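Diaminopimelate decarboxylase (Methanocaldococcus jannaschii, PDB 1TWI) catalyses the pyridoxal phosphate-dependent decarboxylation of meso-diaminopimelate to L-lysine, the final step of lysine biosynthesis by the diaminopimelate pathway. Local coordinates at residues D326-R329 and P330-E334; E416-T419 and Y420-I424; S361-F364 and G365-R368; I22-A25 and E26-T30; I171-G174 and L175-K179. All blocks are in the same frame, centred on the assembly; numbering follows the deposited sequence.

How the contacts relate
Five local contacts, mostly between residues three to five apart, illustrate how short-range order adapts to its surroundings. Contact 3 is buried, contacts 1 and 4 partly so, and contacts 2 and 5 lie at the surface. Contacts 1 and 3 touch: Pro330 packs on Phe364, and Ala331 CB lies 3.1 Å from Ser361 O. Contact 1 brings Arg329 and Tyr333 to the lysine pocket, whereas contact 3 lays an arginine over a valine on a bulged strand. Contacts 2 and 4 are joined by Arg417 reaching Phe28 O; one starts a helix with polar caps, the other ends one. Contact 5 lies on a surface helix of the barrel and pairs aliphatic parts along it, about 44 Å from contact 4, centre to centre.

Contact 1 of 5, residues D326-R329 and P330-E334; sequences DMMR and PAMYE
Met327 lays its terminal methyl against the ring of Pro330, with CE only 3.4 Å from CD, tighter than an ordinary carbon contact, and the two side chains cross at about a right angle. The thioether gets there through two successive bends, chi2 -80° and chi3 -76°, after CG has left opposite the backbone N. The same folding brings SD to 3.7 Å from Arg329 N, which gives it a weak hydrogen bond and makes the sulfur a cap at the start of helix 329-333. Met327 also contributes its carbonyl: a water lies 2.8 Å from Met327 O, donating to it, and accepts from Ala331 N. The first turn of the helix is then closed by Met332 N to Met328 O at 3.0 Å and by Tyr333 N to Arg329 O at 2.9 Å. Arg329 O also lies at the edge of the Tyr333 ring, 3.5 Å from CD2, while Met332 CG covers one face of that ring over its centre. Further out, Met328 CE approaches Met332 SD at 4.3 Å; across the dimer interface Met328 packs on Met332 of the second subunit, and Met332 on Met328 of it. Arg329 and Tyr333 both line the pocket that holds the product lysine, where Glu359 of the second subunit packs on Tyr333; Tyr255 meets Arg329 in a cation-pi contact. The helical bonds hold Arg329 and Tyr333 one turn apart, with a sulfur cap and a bridging water at the helix start, consistent with their inferred role in binding substrate.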
loop_
_atom_site.group_PDB
_atom_site.type_symbol
_atom_site.label_atom_id
_atom_site.label_comp_id
_atom_site.label_asym_id
_atom_site.label_seq_id
_atom_site.Cartn_x
_atom_site.Cartn_y
_atom_site.Cartn_z
ATOM N N ASP A 326 -5.175 6.078 3.269
ATOM C CA ASP A 326 -6.290 6.591 2.425
ATOM C C ASP A 326 -5.832 6.875 0.970
ATOM O O ASP A 326 -6.633 6.782 0.018
ATOM C CB ASP A 326 -6.839 7.931 2.985
ATOM C CG ASP A 326 -7.278 7.826 4.449
ATOM O OD1 ASP A 326 -8.126 6.958 4.746
ATOM O OD2 ASP A 326 -6.779 8.607 5.286
ATOM N N MET A 327 -4.568 7.255 0.814
ATOM C CA MET A 327 -4.041 7.665 -0.485
ATOM C C MET A 327 -2.530 7.501 -0.370
ATOM O O MET A 327 -1.843 8.313 0.255
ATOM C CB MET A 327 -4.408 9.118 -0.728
ATOM C CG MET A 327 -4.512 9.464 -2.230
ATOM S SD MET A 327 -2.908 9.749 -3.043
ATOM C CE MET A 327 -2.482 11.489 -2.406
ATOM N N MET A 328 -2.036 6.437 -0.986
ATOM C CA MET A 328 -0.645 6.030 -0.876
ATOM C C MET A 328 0.376 6.664 -1.807
ATOM O O MET A 328 1.579 6.397 -1.633
ATOM C CB MET A 328 -0.558 4.515 -1.094
ATOM C CG MET A 328 -1.288 3.687 -0.021
ATOM S SD MET A 328 -0.197 3.577 1.446
ATOM C CE MET A 328 0.871 2.233 0.805
ATOM N N ARG A 329 -0.052 7.487 -2.765
ATOM C CA ARG A 329 0.940 7.967 -3.760
ATOM C C ARG A 329 2.142 8.726 -3.216
ATOM O O ARG A 329 3.276 8.410 -3.568
ATOM C CB ARG A 329 0.301 8.792 -4.897
ATOM C CG ARG A 329 -0.706 8.076 -5.774
ATOM C CD ARG A 329 -0.958 8.987 -7.024
ATOM N NE ARG A 329 0.159 8.914 -7.950
ATOM C CZ ARG A 329 0.896 9.931 -8.404
ATOM N NH1 ARG A 329 0.702 11.190 -8.054
ATOM N NH2 ARG A 329 1.860 9.653 -9.265
ATOM N N PRO A 330 1.918 9.747 -2.380
ATOM C CA PRO A 330 3.102 10.457 -1.860
ATOM C C PRO A 330 4.025 9.570 -1.013
ATOM O O PRO A 330 5.255 9.585 -1.212
ATOM C CB PRO A 330 2.511 11.607 -1.036
ATOM C CG PRO A 330 1.138 11.876 -1.723
ATOM C CD PRO A 330 0.663 10.415 -1.969
ATOM N N ALA A 331 3.469 8.800 -0.070
ATOM C CA ALA A 331 4.307 7.941 0.756
ATOM C C ALA A 331 5.105 6.885 -0.023
ATOM O O ALA A 331 6.291 6.613 0.258
ATOM C CB ALA A 331 3.461 7.272 1.851
ATOM N N MET A 332 4.477 6.324 -1.038
ATOM C CA MET A 332 5.071 5.299 -1.841
ATOM C C MET A 332 6.028 5.753 -2.954
ATOM O O MET A 332 7.032 5.085 -3.219
ATOM C CB MET A 332 3.930 4.513 -2.464
ATOM C CG MET A 332 4.295 3.224 -3.059
ATOM S SD MET A 332 2.756 2.251 -3.042
ATOM C CE MET A 332 3.384 0.891 -4.064
ATOM N N TYR A 333 5.720 6.880 -3.599
ATOM C CA TYR A 333 6.514 7.310 -4.736
ATOM C C TYR A 333 7.091 8.703 -4.592
ATOM O O TYR A 333 7.740 9.182 -5.513
ATOM C CB TYR A 333 5.643 7.295 -6.025
ATOM C CG TYR A 333 4.835 6.018 -6.324
ATOM C CD1 TYR A 333 5.433 4.889 -6.911
ATOM C CD2 TYR A 333 3.468 5.945 -6.027
ATOM C CE1 TYR A 333 4.681 3.709 -7.189
ATOM C CE2 TYR A 333 2.705 4.766 -6.300
ATOM C CZ TYR A 333 3.326 3.664 -6.879
ATOM O OH TYR A 333 2.589 2.517 -7.172
ATOM N N GLU A 334 6.843 9.330 -3.448
ATOM C CA GLU A 334 7.228 10.707 -3.158
ATOM C C GLU A 334 6.631 11.570 -4.257
ATOM O O GLU A 334 7.181 12.586 -4.661
ATOM C CB GLU A 334 8.748 10.883 -3.100
ATOM C CG GLU A 334 9.151 11.403 -1.722
ATOM C CD GLU A 334 10.654 11.524 -1.539
ATOM O OE1 GLU A 334 11.217 12.589 -1.921
ATOM O OE2 GLU A 334 11.267 10.540 -1.026
HETATM O O HOH W 1 0.712 9.121 0.885
#

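Contact 2 of 5, residues E416-T419 and Y420-I424; sequences ERET and YADLI
Thr419 turns its hydroxyl into the space between backbone N and carbonyl carbon (chi1 63°), while Asp422 swings CG away from its own carbonyl (chi1 -74°), and these two rotations bring each side chain to the other's backbone N-H. Asp422 OD2 receives Thr419 N at 2.9 Å through its anti lone pair, and the bond is nearly straight, with an angle of 168° at the hydrogen. In return Thr419 OG1 accepts from Asp422 N at 3.1 Å. The two hydrogen bonds run in opposite senses across the start of the short helix 420-423. The backbone adds less: Leu423 N reaches Thr419 O at 3.3 Å, and Asp422 N sends a second, weak bond to that same oxygen. The helix is weakly bonded, so the two side-chain bonds probably matter much to its start. Alongside, the CB atoms of Glu418 and Asp422 meet at 3.8 Å. The charged ends diverge: Glu418 OE2 forms a salt bridge with Arg400, and Asp422 OD2 pairs with Lys426 of the second subunit; the two positive partners probably ease the nearness of the two acids. Tyr420 meets Tyr96 of the second subunit ring to ring, so the helix also takes part in the dimer interface. With Thr419 at the N-cap and Asp422 three residues on, the reciprocal pair is a capping box, the classic side-chain closure of a helix N-terminus, here placed just after strand 410-415.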
loop_
_atom_site.group_PDB
_atom_site.type_symbol
_atom_site.label_atom_id
_atom_site.label_comp_id
_atom_site.label_asym_id
_atom_site.label_seq_id
_atom_site.Cartn_x
_atom_site.Cartn_y
_atom_site.Cartn_z
ATOM N N GLU A 416 -18.990 3.658 1.470
ATOM C CA GLU A 416 -19.191 3.920 2.898
ATOM C C GLU A 416 -17.866 3.716 3.596
ATOM O O GLU A 416 -16.986 2.969 3.117
ATOM C CB GLU A 416 -20.251 2.960 3.459
ATOM C CG GLU A 416 -20.706 3.222 4.871
ATOM C CD GLU A 416 -21.099 4.662 5.164
ATOM O OE1 GLU A 416 -20.172 5.431 5.417
ATOM O OE2 GLU A 416 -22.307 5.012 5.151
ATOM N N ARG A 417 -17.682 4.358 4.741
ATOM C CA ARG A 417 -16.412 4.162 5.410
ATOM C C ARG A 417 -16.401 2.880 6.212
ATOM O O ARG A 417 -17.445 2.273 6.460
ATOM C CB ARG A 417 -16.084 5.327 6.359
ATOM C CG ARG A 417 -17.084 5.552 7.442
ATOM C CD ARG A 417 -16.467 6.605 8.429
ATOM N NE ARG A 417 -16.100 7.852 7.755
ATOM C CZ ARG A 417 -16.836 8.962 7.779
ATOM N NH1 ARG A 417 -18.005 8.973 8.465
ATOM N NH2 ARG A 417 -16.408 10.054 7.129
ATOM N N GLU A 418 -15.224 2.472 6.636
ATOM C CA GLU A 418 -15.123 1.273 7.462
ATOM C C GLU A 418 -15.089 1.670 8.961
ATOM O O GLU A 418 -14.389 2.632 9.337
ATOM C CB GLU A 418 -13.827 0.501 7.099
ATOM C CG GLU A 418 -13.986 -0.274 5.775
ATOM C CD GLU A 418 -12.698 -0.865 5.294
ATOM O OE1 GLU A 418 -11.680 -0.158 5.313
ATOM O OE2 GLU A 418 -12.725 -2.049 4.875
ATOM N N THR A 419 -15.818 0.939 9.809
ATOM C CA THR A 419 -15.833 1.211 11.258
ATOM C C THR A 419 -14.806 0.347 11.928
ATOM O O THR A 419 -14.151 -0.477 11.261
ATOM C CB THR A 419 -17.194 0.804 11.940
ATOM O OG1 THR A 419 -17.362 -0.619 11.806
ATOM C CG2 THR A 419 -18.371 1.530 11.250
ATOM N N TYR A 420 -14.624 0.577 13.233
ATOM C CA TYR A 420 -13.702 -0.264 13.994
ATOM C C TYR A 420 -14.166 -1.719 13.834
ATOM O O TYR A 420 -13.326 -2.618 13.717
ATOM C CB TYR A 420 -13.694 0.107 15.509
ATOM C CG TYR A 420 -13.104 1.483 15.796
ATOM C CD1 TYR A 420 -12.092 2.011 15.000
ATOM C CD2 TYR A 420 -13.585 2.273 16.829
ATOM C CE1 TYR A 420 -11.574 3.312 15.214
ATOM C CE2 TYR A 420 -13.062 3.575 17.071
ATOM C CZ TYR A 420 -12.059 4.074 16.246
ATOM O OH TYR A 420 -11.578 5.350 16.467
ATOM N N ALA A 421 -15.494 -1.960 13.797
ATOM C CA ALA A 421 -15.987 -3.338 13.669
ATOM C C ALA A 421 -15.569 -3.927 12.331
ATOM O O ALA A 421 -15.323 -5.152 12.213
ATOM C CB ALA A 421 -17.601 -3.406 13.847
ATOM N N ASP A 422 -15.483 -3.086 11.293
ATOM C CA ASP A 422 -15.066 -3.638 10.007
ATOM C C ASP A 422 -13.573 -4.081 10.003
ATOM O O ASP A 422 -13.176 -4.973 9.229
ATOM C CB ASP A 422 -15.235 -2.587 8.875
ATOM C CG ASP A 422 -16.682 -2.363 8.463
ATOM O OD1 ASP A 422 -17.341 -3.316 8.063
ATOM O OD2 ASP A 422 -17.150 -1.218 8.485
ATOM N N LEU A 423 -12.742 -3.417 10.812
ATOM C CA LEU A 423 -11.314 -3.702 10.839
ATOM C C LEU A 423 -11.047 -5.167 11.185
ATOM O O LEU A 423 -10.102 -5.756 10.654
ATOM C CB LEU A 423 -10.605 -2.832 11.873
ATOM C CG LEU A 423 -10.608 -1.312 11.560
ATOM C CD1 LEU A 423 -10.013 -0.533 12.764
ATOM C CD2 LEU A 423 -9.763 -1.099 10.288
ATOM N N ILE A 424 -11.864 -5.733 12.075
ATOM C CA ILE A 424 -11.676 -7.134 12.495
ATOM C C ILE A 424 -12.735 -8.072 11.954
ATOM O O ILE A 424 -12.862 -9.224 12.416
ATOM C CB ILE A 424 -11.661 -7.265 14.070
ATOM C CG1 ILE A 424 -12.966 -6.646 14.650
ATOM C CG2 ILE A 424 -10.385 -6.562 14.682
ATOM C CD1 ILE A 424 -13.124 -6.823 16.120
#

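Contact 3 of 5, residues S361-F364 and G365-R368; sequences SDVF and GRDR
Val363 spreads its two methyl groups beneath the long side chain of Arg366, on a strand that departs from regular pairing. Strand 363-371 forms a beta hairpin with strand 348-354, and Phe364 and Gly365 together face Ile353 in a classic beta bulge; a G1 bulge follows, with Asp367 and Arg368 opposite Val351. Followed outward from CB, Arg366 heads back toward Val363 rather than away along the strand. Its CG is the first atom to touch, 3.8 Å from Val363 CG1. The chain then runs extended to NE, which carries the guanidinium across the valine at about a right angle. There CZ also sits 3.8 Å from Val363 CG1, and this methyl lies under one face of the flat group, displaced toward its rim. At the tip the two nitrogens divide the valine: NH1 comes to 3.6 Å from Val363 CG1, NH2 to 3.9 Å from Val363 CG2. The valine is set for this by its chi1 of 170°, with CG1 beside the carbonyl carbon. Phe364, by contrast, sends its ring to the other side, onto Pro330 and Ile339. Arg368 comes obliquely to Phe364 O, but its firm partner is His337 O. In the plane of the Arg366 guanidinium, at its edge, a water accepts a weak bond from NH1 at 3.4 Å and also lies 2.9 Å from Val363 O.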
loop_
_atom_site.group_PDB
_atom_site.type_symbol
_atom_site.label_atom_id
_atom_site.label_comp_id
_atom_site.label_asym_id
_atom_site.label_seq_id
_atom_site.Cartn_x
_atom_site.Cartn_y
_atom_site.Cartn_z
ATOM N N SER A 361 7.269 8.443 6.053
ATOM C CA SER A 361 6.878 8.782 4.714
ATOM C C SER A 361 5.397 9.190 4.607
ATOM O O SER A 361 4.967 9.481 3.502
ATOM C CB SER A 361 7.082 7.581 3.836
ATOM O OG SER A 361 6.206 6.557 4.307
ATOM N N ASP A 362 4.627 9.137 5.714
ATOM C CA ASP A 362 3.220 9.553 5.670
ATOM C C ASP A 362 3.165 11.107 5.744
ATOM O O ASP A 362 2.779 11.710 6.750
ATOM C CB ASP A 362 2.395 8.902 6.822
ATOM C CG ASP A 362 0.981 9.499 6.931
ATOM O OD1 ASP A 362 0.312 9.679 5.887
ATOM O OD2 ASP A 362 0.541 9.803 8.046
ATOM N N VAL A 363 3.532 11.723 4.631
ATOM C CA VAL A 363 3.587 13.164 4.470
ATOM C C VAL A 363 3.002 13.413 3.068
ATOM O O VAL A 363 3.461 12.812 2.076
ATOM C CB VAL A 363 5.080 13.635 4.514
ATOM C CG1 VAL A 363 5.206 15.114 4.093
ATOM C CG2 VAL A 363 5.652 13.429 5.946
ATOM N N PHE A 364 2.008 14.276 2.969
ATOM C CA PHE A 364 1.405 14.553 1.657
ATOM C C PHE A 364 2.151 15.628 0.847
ATOM O O PHE A 364 2.035 15.673 -0.370
ATOM C CB PHE A 364 -0.061 15.001 1.834
ATOM C CG PHE A 364 -0.979 13.883 2.265
ATOM C CD1 PHE A 364 -1.372 12.895 1.352
ATOM C CD2 PHE A 364 -1.405 13.788 3.592
ATOM C CE1 PHE A 364 -2.192 11.812 1.774
ATOM C CE2 PHE A 364 -2.211 12.725 4.021
ATOM C CZ PHE A 364 -2.603 11.734 3.109
ATOM N N GLY A 365 2.878 16.512 1.518
ATOM C CA GLY A 365 3.588 17.550 0.773
ATOM C C GLY A 365 4.478 18.322 1.726
ATOM O O GLY A 365 4.180 18.452 2.927
ATOM N N ARG A 366 5.575 18.852 1.203
ATOM C CA ARG A 366 6.528 19.603 2.021
ATOM C C ARG A 366 6.742 21.035 1.459
ATOM O O ARG A 366 6.691 21.268 0.230
ATOM C CB ARG A 366 7.865 18.850 2.024
ATOM C CG ARG A 366 7.837 17.481 2.682
ATOM C CD ARG A 366 9.178 16.760 2.473
ATOM N NE ARG A 366 9.344 15.578 3.343
ATOM C CZ ARG A 366 8.780 14.378 3.135
ATOM N NH1 ARG A 366 7.991 14.158 2.081
ATOM N NH2 ARG A 366 9.016 13.369 3.978
ATOM N N ASP A 367 6.949 21.987 2.365
ATOM C CA ASP A 367 7.201 23.352 1.963
ATOM C C ASP A 367 6.176 23.869 0.982
ATOM O O ASP A 367 6.528 24.396 -0.058
ATOM C CB ASP A 367 8.600 23.422 1.364
ATOM C CG ASP A 367 9.658 22.914 2.342
ATOM O OD1 ASP A 367 10.624 22.283 1.900
ATOM O OD2 ASP A 367 9.516 23.125 3.574
ATOM N N ARG A 368 4.897 23.695 1.301
ATOM C CA ARG A 368 3.852 24.175 0.433
ATOM C C ARG A 368 3.314 25.511 0.899
ATOM O O ARG A 368 3.079 25.717 2.088
ATOM C CB ARG A 368 2.695 23.163 0.415
ATOM C CG ARG A 368 3.153 21.769 -0.038
ATOM C CD ARG A 368 3.706 21.748 -1.523
ATOM N NE ARG A 368 3.795 20.355 -1.951
ATOM C CZ ARG A 368 2.797 19.656 -2.496
ATOM N NH1 ARG A 368 1.613 20.223 -2.704
ATOM N NH2 ARG A 368 2.988 18.378 -2.827
HETATM O O HOH W 2 5.992 11.514 1.466
#

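Contact 4 of 5, residues I22-A25 and E26-T30; sequences IELA and EKFGT
Ile22 touches Glu26 twice: its carbonyl accepts from Glu26 N at 2.9 Å, and its CG2 methyl lies 3.5 Å from OE1 of the glutamate. With chi1 of -70°, Glu26 lays its CG 3.3 Å from Ile22 O, and the extended chain then carries the carboxylate back along the helix toward the methyl. Glu23 bonds through its carbonyl to Lys27 N, while its own carboxylate keeps some distance from that of Glu26, the nearest oxygens, OE2 of each residue, being 5.7 Å apart. The carbonyl of Leu24 accepts from Phe28 N and sits at the edge of the Phe28 ring, 3.5 Å from CD2, and the CD2 methyl of Leu24 meets ring atom CE2 of Phe28 at 4.2 Å. This pair lies on the side of helix 21-28 that faces the mixed sheet: both side chains rest on Val411 of strand 410-415, and strand 402-407 lies under them as well. Lys27 CG covers part of one face of the phenylalanine ring, displaced toward the rim. Ala25, last of the segment, accepts the bond that spans the helix end. Gly29, with a positive phi of 87°, leaves the helical path, yet Gly29 N still reaches Ala25 O at 2.8 Å, from above the carbonyl plane. Beyond the turn Thr30 folds its CG2 methyl onto Ala25 CB at 3.7 Å, while its hydroxyl bonds to Asp321.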
loop_
_atom_site.group_PDB
_atom_site.type_symbol
_atom_site.label_atom_id
_atom_site.label_comp_id
_atom_site.label_asym_id
_atom_site.label_seq_id
_atom_site.Cartn_x
_atom_site.Cartn_y
_atom_site.Cartn_z
ATOM N N ILE A 22 -16.032 22.495 1.959
ATOM C CA ILE A 22 -16.042 22.464 3.427
ATOM C C ILE A 22 -17.371 21.887 3.919
ATOM O O ILE A 22 -17.396 21.108 4.880
ATOM C CB ILE A 22 -15.812 23.881 4.011
ATOM C CG1 ILE A 22 -14.364 24.309 3.719
ATOM C CG2 ILE A 22 -15.962 23.850 5.561
ATOM C CD1 ILE A 22 -14.135 25.787 3.959
ATOM N N GLU A 23 -18.471 22.264 3.273
ATOM C CA GLU A 23 -19.787 21.718 3.662
ATOM C C GLU A 23 -19.847 20.222 3.374
ATOM O O GLU A 23 -20.506 19.489 4.090
ATOM C CB GLU A 23 -20.927 22.441 2.956
ATOM C CG GLU A 23 -21.083 23.886 3.469
ATOM C CD GLU A 23 -22.310 24.576 2.898
ATOM O OE1 GLU A 23 -23.002 23.986 2.017
ATOM O OE2 GLU A 23 -22.580 25.705 3.341
ATOM N N LEU A 24 -19.157 19.768 2.333
ATOM C CA LEU A 24 -19.131 18.342 2.052
ATOM C C LEU A 24 -18.400 17.637 3.205
ATOM O O LEU A 24 -18.870 16.570 3.715
ATOM C CB LEU A 24 -18.418 18.048 0.737
ATOM C CG LEU A 24 -19.116 18.394 -0.585
ATOM C CD1 LEU A 24 -18.175 18.062 -1.741
ATOM C CD2 LEU A 24 -20.387 17.631 -0.740
ATOM N N ALA A 25 -17.283 18.231 3.631
ATOM C CA ALA A 25 -16.505 17.662 4.739
ATOM C C ALA A 25 -17.356 17.623 6.015
ATOM O O ALA A 25 -17.288 16.654 6.806
ATOM C CB ALA A 25 -15.278 18.469 4.985
ATOM N N GLU A 26 -18.175 18.661 6.191
ATOM C CA GLU A 26 -19.071 18.737 7.355
ATOM C C GLU A 26 -20.237 17.732 7.323
ATOM O O GLU A 26 -20.578 17.118 8.330
ATOM C CB GLU A 26 -19.650 20.149 7.515
ATOM C CG GLU A 26 -18.577 21.158 7.966
ATOM C CD GLU A 26 -19.077 22.613 7.958
ATOM O OE1 GLU A 26 -18.253 23.525 8.218
ATOM O OE2 GLU A 26 -20.278 22.829 7.693
ATOM N N LYS A 27 -20.841 17.559 6.175
ATOM C CA LYS A 27 -21.933 16.648 6.111
ATOM C C LYS A 27 -21.493 15.177 6.124
ATOM O O LYS A 27 -22.094 14.348 6.823
ATOM C CB LYS A 27 -22.730 16.948 4.864
ATOM C CG LYS A 27 -23.809 15.936 4.518
ATOM C CD LYS A 27 -24.648 16.473 3.364
ATOM C CE LYS A 27 -25.608 15.421 2.856
ATOM N NZ LYS A 27 -26.530 16.009 1.828
ATOM N N PHE A 28 -20.409 14.858 5.405
ATOM C CA PHE A 28 -19.990 13.464 5.292
ATOM C C PHE A 28 -18.806 13.021 6.162
ATOM O O PHE A 28 -18.533 11.824 6.236
ATOM C CB PHE A 28 -19.705 13.120 3.822
ATOM C CG PHE A 28 -20.898 13.231 2.926
ATOM C CD1 PHE A 28 -21.818 12.162 2.815
ATOM C CD2 PHE A 28 -21.124 14.401 2.173
ATOM C CE1 PHE A 28 -22.938 12.257 1.960
ATOM C CE2 PHE A 28 -22.234 14.513 1.330
ATOM C CZ PHE A 28 -23.146 13.445 1.215
ATOM N N GLY A 29 -18.139 13.957 6.831
ATOM C CA GLY A 29 -17.014 13.611 7.673
ATOM C C GLY A 29 -15.720 13.576 6.885
ATOM O O GLY A 29 -15.744 13.585 5.650
ATOM N N THR A 30 -14.595 13.582 7.577
ATOM C CA THR A 30 -13.280 13.513 6.924
ATOM C C THR A 30 -12.526 12.285 7.518
ATOM O O THR A 30 -12.819 11.890 8.632
ATOM C CB THR A 30 -12.463 14.803 7.222
ATOM O OG1 THR A 30 -12.606 15.133 8.598
ATOM C CG2 THR A 30 -12.989 15.981 6.412
#

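Contact 5 of 5, residues I171-G174 and L175-K179; sequences ISTG and LKKNK
Ile171 and Leu175 run side by side and point the same way from helix 169-177, with CG2 of the isoleucine 4.1 Å from CD1 of the leucine. Leu175 also leans over the turn behind it, its CG 3.5 Å from Ile171 O, the carbonyl that accepts the hydrogen bond from Leu175 N. A second parallel pair occupies a different part of the helix surface. There Thr173 sets its CG2 methyl opposite the backbone N, while chi1 of -74° keeps its hydroxyl beside that N and near Pro169 O, to which it bonds. The methyl is thereby left to the extended chain of Lys177, meeting CD at 3.8 Å, so an ammonium-bearing side chain is used here through its hydrocarbon part. Lys176 runs past Ser172 instead, its CG 3.5 Å from Ser172 O, and its NZ makes a long, weak ion pair with Glu185. Thr173 O is gripped twice, by Lys177 N at 2.8 Å and more weakly by Lys176 N. At the end of the helix Asn178 N still bonds to Gly174 O, although the modelled amide places OD1 only 3.0 Å from that carbonyl oxygen, two acceptors facing each other, so the assigned orientation of the amide may be doubtful. Beyond it, Lys179 NZ forms a salt bridge with Asp362 of the second subunit. The helix is the crossover of a beta-alpha-beta unit between strands 153-160 and 182-183 of the pyridoxal-binding barrel, and its apolar side, through Leu175, rests on the loop residues Pro161 and Val163.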
loop_
_atom_site.group_PDB
_atom_site.type_symbol
_atom_site.label_atom_id
_atom_site.label_comp_id
_atom_site.label_asym_id
_atom_site.label_seq_id
_atom_site.Cartn_x
_atom_site.Cartn_y
_atom_site.Cartn_z
ATOM N N ILE A 171 12.059 3.496 -21.768
ATOM C CA ILE A 171 10.938 2.674 -22.219
ATOM C C ILE A 171 11.441 1.284 -22.582
ATOM O O ILE A 171 10.860 0.259 -22.222
ATOM C CB ILE A 171 10.280 3.282 -23.458
ATOM C CG1 ILE A 171 9.685 4.648 -23.075
ATOM C CG2 ILE A 171 9.206 2.317 -23.998
ATOM C CD1 ILE A 171 8.653 4.577 -21.982
ATOM N N SER A 172 12.555 1.291 -23.289
ATOM C CA SER A 172 13.204 0.083 -23.750
ATOM C C SER A 172 13.629 -0.820 -22.594
ATOM O O SER A 172 13.428 -2.043 -22.616
ATOM C CB SER A 172 14.443 0.473 -24.572
ATOM O OG SER A 172 15.191 -0.670 -24.880
ATOM N N THR A 173 14.240 -0.219 -21.584
ATOM C CA THR A 173 14.714 -0.990 -20.442
ATOM C C THR A 173 13.515 -1.647 -19.750
ATOM O O THR A 173 13.580 -2.812 -19.339
ATOM C CB THR A 173 15.481 -0.083 -19.484
ATOM O OG1 THR A 173 16.767 0.215 -20.071
ATOM C CG2 THR A 173 15.688 -0.773 -18.130
ATOM N N GLY A 174 12.413 -0.909 -19.676
ATOM C CA GLY A 174 11.186 -1.427 -19.062
ATOM C C GLY A 174 10.655 -2.611 -19.851
ATOM O O GLY A 174 10.348 -3.659 -19.281
ATOM N N LEU A 175 10.555 -2.479 -21.163
ATOM C CA LEU A 175 10.032 -3.580 -21.957
ATOM C C LEU A 175 10.885 -4.846 -21.883
ATOM O O LEU A 175 10.347 -5.955 -22.004
ATOM C CB LEU A 175 9.887 -3.178 -23.430
ATOM C CG LEU A 175 8.798 -2.147 -23.671
ATOM C CD1 LEU A 175 8.939 -1.588 -25.087
ATOM C CD2 LEU A 175 7.403 -2.795 -23.430
ATOM N N LYS A 176 12.208 -4.682 -21.699
ATOM C CA LYS A 176 13.096 -5.826 -21.682
ATOM C C LYS A 176 13.293 -6.449 -20.327
ATOM O O LYS A 176 13.454 -7.658 -20.212
ATOM C CB LYS A 176 14.466 -5.438 -22.242
ATOM C CG LYS A 176 14.453 -5.236 -23.738
ATOM C CD LYS A 176 15.780 -4.625 -24.199
ATOM C CE LYS A 176 15.931 -4.658 -25.728
ATOM N NZ LYS A 176 15.874 -6.031 -26.321
ATOM N N LYS A 177 13.261 -5.634 -19.287
ATOM C CA LYS A 177 13.534 -6.149 -17.953
ATOM C C LYS A 177 12.318 -6.470 -17.110
ATOM O O LYS A 177 12.453 -7.121 -16.099
ATOM C CB LYS A 177 14.390 -5.141 -17.159
ATOM C CG LYS A 177 15.861 -5.054 -17.629
ATOM C CD LYS A 177 16.687 -4.152 -16.708
ATOM C CE LYS A 177 18.117 -3.905 -17.240
ATOM N NZ LYS A 177 18.866 -3.011 -16.243
ATOM N N ASN A 178 11.133 -6.023 -17.505
ATOM C CA ASN A 178 9.980 -6.242 -16.630
ATOM C C ASN A 178 9.391 -7.590 -16.922
ATOM O O ASN A 178 9.782 -8.277 -17.909
ATOM C CB ASN A 178 8.972 -5.093 -16.808
ATOM C CG ASN A 178 9.503 -3.771 -16.258
ATOM O OD1 ASN A 178 9.149 -2.685 -16.742
ATOM N ND2 ASN A 178 10.335 -3.856 -15.224
ATOM N N LYS A 179 8.416 -7.973 -16.095
ATOM C CA LYS A 179 7.862 -9.317 -16.209
ATOM C C LYS A 179 6.857 -9.473 -17.333
ATOM O O LYS A 179 6.529 -10.597 -17.684
ATOM C CB LYS A 179 7.187 -9.690 -14.877
ATOM C CG LYS A 179 5.979 -8.774 -14.536
ATOM C CD LYS A 179 5.378 -9.133 -13.129
ATOM C CE LYS A 179 4.177 -8.246 -12.811
ATOM N NZ LYS A 179 3.557 -8.536 -11.460
#